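Long-range contact in lipid II:glycine glycyltransferase (Staphylococcus aureus, PDB 6SNR), which probably adds the first glycine of the pentaglycine interpeptide bridge to the lysine of lipid II, using glycyl-tRNA as donor: residues P299-F311 and Y320-N333. Residues are numbered along the deposited sequence; the frame is centred on the assembly and turned at random.
Sequences PEGIYLSGALLMF and YGASSNEFRDFLPN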
# COMPACT_ATOMS: atom_id res chain seq x y z
N PRO A 299 1.20 21.70 21.73
CA PRO A 299 2.44 21.50 22.51
C PRO A 299 3.27 20.29 22.15
O PRO A 299 4.50 20.35 22.18
CB PRO A 299 1.95 21.40 23.97
CG PRO A 299 0.63 22.07 23.98
CD PRO A 299 0.03 21.93 22.61
N GLU A 300 2.61 19.19 21.80
CA GLU A 300 3.30 17.99 21.37
C GLU A 300 3.04 17.73 19.87
O GLU A 300 3.01 16.59 19.45
CB GLU A 300 2.79 16.79 22.19
N GLY A 301 2.85 18.80 19.09
CA GLY A 301 2.75 18.69 17.63
C GLY A 301 1.39 18.32 17.11
O GLY A 301 0.43 18.14 17.87
N ILE A 302 1.30 18.20 15.79
CA ILE A 302 0.07 17.92 15.13
C ILE A 302 0.38 16.88 14.06
O ILE A 302 1.41 16.96 13.39
CB ILE A 302 -0.55 19.18 14.47
CG1 ILE A 302 -1.96 18.89 13.94
CG2 ILE A 302 0.34 19.74 13.37
CD1 ILE A 302 -2.51 19.96 13.02
N TYR A 303 -0.51 15.91 13.95
CA TYR A 303 -0.39 14.91 12.89
C TYR A 303 -1.15 15.38 11.65
O TYR A 303 -2.29 15.80 11.74
CB TYR A 303 -0.94 13.57 13.37
CG TYR A 303 -0.02 12.90 14.35
CD1 TYR A 303 1.18 12.32 13.94
CD2 TYR A 303 -0.35 12.81 15.69
CE1 TYR A 303 2.05 11.70 14.82
CE2 TYR A 303 0.50 12.17 16.59
CZ TYR A 303 1.69 11.62 16.17
OH TYR A 303 2.54 11.00 17.08
N LEU A 304 -0.49 15.25 10.50
CA LEU A 304 -0.97 15.72 9.23
C LEU A 304 -1.44 14.65 8.26
O LEU A 304 -2.32 14.90 7.43
CB LEU A 304 0.19 16.46 8.52
CG LEU A 304 0.73 17.70 9.25
CD1 LEU A 304 1.74 18.41 8.36
CD2 LEU A 304 -0.39 18.61 9.68
N SER A 305 -0.80 13.49 8.30
CA SER A 305 -1.20 12.41 7.40
C SER A 305 -0.90 11.07 8.05
O SER A 305 -0.20 11.00 9.04
CB SER A 305 -0.51 12.52 6.05
OG SER A 305 0.88 12.32 6.12
N GLY A 306 -1.41 10.01 7.45
CA GLY A 306 -1.17 8.66 7.97
C GLY A 306 -1.52 7.63 6.91
O GLY A 306 -2.23 7.94 5.91
N ALA A 307 -0.96 6.43 7.08
CA ALA A 307 -1.23 5.36 6.15
C ALA A 307 -0.97 3.99 6.75
O ALA A 307 -0.16 3.83 7.66
CB ALA A 307 -0.37 5.54 4.93
N LEU A 308 -1.65 2.99 6.17
CA LEU A 308 -1.42 1.59 6.50
C LEU A 308 -0.69 0.88 5.36
O LEU A 308 -1.11 0.97 4.21
CB LEU A 308 -2.76 0.95 6.76
CG LEU A 308 -3.47 1.26 8.09
CD1 LEU A 308 -4.92 0.74 8.07
CD2 LEU A 308 -2.72 0.66 9.25
N LEU A 309 0.41 0.17 5.70
CA LEU A 309 1.31 -0.51 4.79
C LEU A 309 1.29 -1.99 5.15
O LEU A 309 1.49 -2.34 6.30
CB LEU A 309 2.74 -0.00 4.96
CG LEU A 309 3.84 -0.58 4.10
CD1 LEU A 309 3.59 -0.24 2.64
CD2 LEU A 309 5.23 -0.12 4.56
N MET A 310 0.94 -2.85 4.19
CA MET A 310 0.88 -4.31 4.42
C MET A 310 1.96 -5.03 3.69
O MET A 310 2.54 -4.50 2.74
CB MET A 310 -0.47 -4.87 3.90
CG MET A 310 -1.69 -4.08 4.23
SD MET A 310 -1.88 -3.65 5.96
CE MET A 310 -1.74 -1.92 5.85
N PHE A 311 2.24 -6.29 4.06
CA PHE A 311 3.26 -7.08 3.39
C PHE A 311 2.81 -8.53 3.19
O PHE A 311 2.07 -9.08 4.03
CB PHE A 311 4.53 -7.20 4.21
CG PHE A 311 5.26 -5.89 4.39
CD1 PHE A 311 4.96 -5.04 5.44
CD2 PHE A 311 6.21 -5.54 3.49
CE1 PHE A 311 5.65 -3.81 5.59
CE2 PHE A 311 6.90 -4.34 3.62
CZ PHE A 311 6.61 -3.48 4.66
N TYR A 320 -4.31 2.00 2.69
CA TYR A 320 -5.15 3.13 2.99
C TYR A 320 -4.26 4.31 3.39
O TYR A 320 -3.26 4.11 4.07
CB TYR A 320 -6.10 2.85 4.18
CG TYR A 320 -7.20 1.84 3.91
CD1 TYR A 320 -8.33 2.21 3.23
CD2 TYR A 320 -7.11 0.53 4.39
CE1 TYR A 320 -9.35 1.30 2.96
CE2 TYR A 320 -8.12 -0.40 4.14
CZ TYR A 320 -9.24 -0.00 3.44
OH TYR A 320 -10.24 -0.90 3.18
N GLY A 321 -4.66 5.51 2.99
CA GLY A 321 -3.98 6.75 3.41
C GLY A 321 -4.96 7.87 3.69
O GLY A 321 -6.08 7.86 3.16
N ALA A 322 -4.57 8.82 4.54
CA ALA A 322 -5.47 9.92 4.94
C ALA A 322 -4.65 11.13 5.24
O ALA A 322 -3.47 11.00 5.61
CB ALA A 322 -6.32 9.53 6.15
N SER A 323 -5.24 12.32 5.09
CA SER A 323 -4.51 13.53 5.46
C SER A 323 -5.48 14.65 5.79
O SER A 323 -6.61 14.64 5.29
CB SER A 323 -3.56 13.97 4.33
OG SER A 323 -4.27 14.21 3.12
N SER A 324 -5.02 15.57 6.63
CA SER A 324 -5.85 16.68 7.11
C SER A 324 -5.83 17.83 6.13
O SER A 324 -5.09 17.80 5.16
CB SER A 324 -5.37 17.19 8.47
OG SER A 324 -4.12 17.83 8.37
N ASN A 325 -6.67 18.82 6.39
CA ASN A 325 -6.73 20.03 5.58
C ASN A 325 -5.69 21.08 5.96
O ASN A 325 -5.57 22.11 5.29
CB ASN A 325 -8.15 20.64 5.69
CG ASN A 325 -9.24 19.72 5.14
OD1 ASN A 325 -10.25 19.49 5.79
ND2 ASN A 325 -9.07 19.26 3.91
N GLU A 326 -4.92 20.85 7.02
CA GLU A 326 -3.97 21.84 7.51
C GLU A 326 -2.52 21.58 7.10
O GLU A 326 -2.12 20.44 6.88
CB GLU A 326 -4.02 21.92 9.02
CG GLU A 326 -5.37 22.26 9.60
CD GLU A 326 -5.29 22.25 11.11
OE1 GLU A 326 -5.83 21.31 11.71
OE2 GLU A 326 -4.66 23.17 11.67
N PHE A 327 -1.75 22.65 7.02
CA PHE A 327 -0.31 22.62 6.78
C PHE A 327 0.10 21.80 5.53
O PHE A 327 1.17 21.19 5.52
CB PHE A 327 0.44 22.15 8.03
CG PHE A 327 0.14 22.97 9.24
CD1 PHE A 327 0.69 24.24 9.38
CD2 PHE A 327 -0.71 22.49 10.23
CE1 PHE A 327 0.39 25.01 10.49
CE2 PHE A 327 -1.00 23.26 11.35
CZ PHE A 327 -0.43 24.52 11.48
N ARG A 328 -0.73 21.90 4.49
CA ARG A 328 -0.54 21.14 3.22
C ARG A 328 0.78 21.49 2.54
O ARG A 328 1.35 20.66 1.84
CB ARG A 328 -1.68 21.40 2.23
CG ARG A 328 -3.10 21.03 2.66
CD ARG A 328 -4.16 21.59 1.69
NE ARG A 328 -4.01 23.04 1.54
CZ ARG A 328 -4.83 23.84 0.86
NH1 ARG A 328 -4.57 25.15 0.80
NH2 ARG A 328 -5.89 23.36 0.22
N ASP A 329 1.26 22.72 2.74
CA ASP A 329 2.55 23.16 2.17
C ASP A 329 3.78 22.42 2.71
O ASP A 329 4.85 22.49 2.12
CB ASP A 329 2.73 24.68 2.37
CG ASP A 329 1.99 25.51 1.34
OD1 ASP A 329 1.10 24.96 0.64
OD2 ASP A 329 2.29 26.73 1.23
N PHE A 330 3.62 21.65 3.78
CA PHE A 330 4.69 20.82 4.25
C PHE A 330 4.77 19.51 3.45
O PHE A 330 5.66 18.74 3.69
CB PHE A 330 4.48 20.50 5.74
CG PHE A 330 4.96 21.59 6.66
CD1 PHE A 330 4.18 22.70 6.89
CD2 PHE A 330 6.23 21.51 7.24
CE1 PHE A 330 4.64 23.73 7.72
CE2 PHE A 330 6.69 22.52 8.07
CZ PHE A 330 5.88 23.62 8.31
N LEU A 331 3.83 19.30 2.54
CA LEU A 331 3.80 18.10 1.66
C LEU A 331 3.95 16.80 2.45
O LEU A 331 4.76 15.94 2.11
CB LEU A 331 4.86 18.20 0.57
CG LEU A 331 4.74 19.51 -0.24
CD1 LEU A 331 6.05 19.80 -0.93
CD2 LEU A 331 3.57 19.42 -1.21
N PRO A 332 3.15 16.64 3.52
CA PRO A 332 3.28 15.44 4.36
C PRO A 332 3.05 14.11 3.64
O PRO A 332 3.79 13.18 3.94
CB PRO A 332 2.25 15.67 5.45
CG PRO A 332 1.19 16.44 4.77
CD PRO A 332 1.95 17.42 3.88
N ASN A 333 2.10 14.04 2.71
CA ASN A 333 1.84 12.78 1.96
C ASN A 333 3.04 12.37 1.12
O ASN A 333 3.35 11.19 1.00
CB ASN A 333 0.61 12.92 1.07
CG ASN A 333 -0.67 13.14 1.87
OD1 ASN A 333 -1.43 14.08 1.65
ND2 ASN A 333 -0.92 12.27 2.81
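Leu304 makes the largest single contribution to this contact, reaching into the loop that leads from strand 320-323 to the helix beginning at Pro332. Three of its carbons share the work: CB lies 3.8 Å from Pro332 CB, CD1 approaches CB of Phe327 and, more distantly, CB of Phe330, and CD2 sits 3.9 Å from Phe327 CD2, the two side chains crossing at about a right angle. With CG anti to the carbonyl carbon (chi1 -61°) and chi2 extended, both methyls reach Phe327, and CD1 also brushes the proline ring that CB packs against.

Behind the leucine the backbones zip together. Leu304 O takes the N-H of Ser324, Gly306 and Ala322 exchange a reciprocal pair of hydrogen bonds, and Leu308 N reaches Tyr320 O at 2.9 Å. At the non-hydrogen-bonded pairs the strands close in, CA of Ser305 standing 4.0 Å from CA of Ser323. Ser305 and Ala307 turn to the face covered by helix 332-347, where Met336 touches both. Ser305 OG is buried there without a polar partner, 3.7 Å from Pro332 CB.

The packing thins toward solvent. Ile302 stretches CD1 to the edge of the Phe327 ring and within 3.8 Å of Glu326 OE1, a methyl-to-carboxylate touch at the exposed bend. At the far end of the pairing, Leu308 CD1 meets the partly exposed Tyr320 ring obliquely, 4.3 Å from CD2; the tyrosine hydroxyl is hydrogen-bonded to that of Tyr212.

The pairing belongs to an antiparallel beta hairpin, strands 302-312 and 315-323, central in a mixed seven-stranded sheet consistent with the acetyltransferase-like (GNAT) fold of the FemABX family; the loop after the second strand starts the beta-alpha-beta crossover through helix 332-347 to parallel strand 351-356.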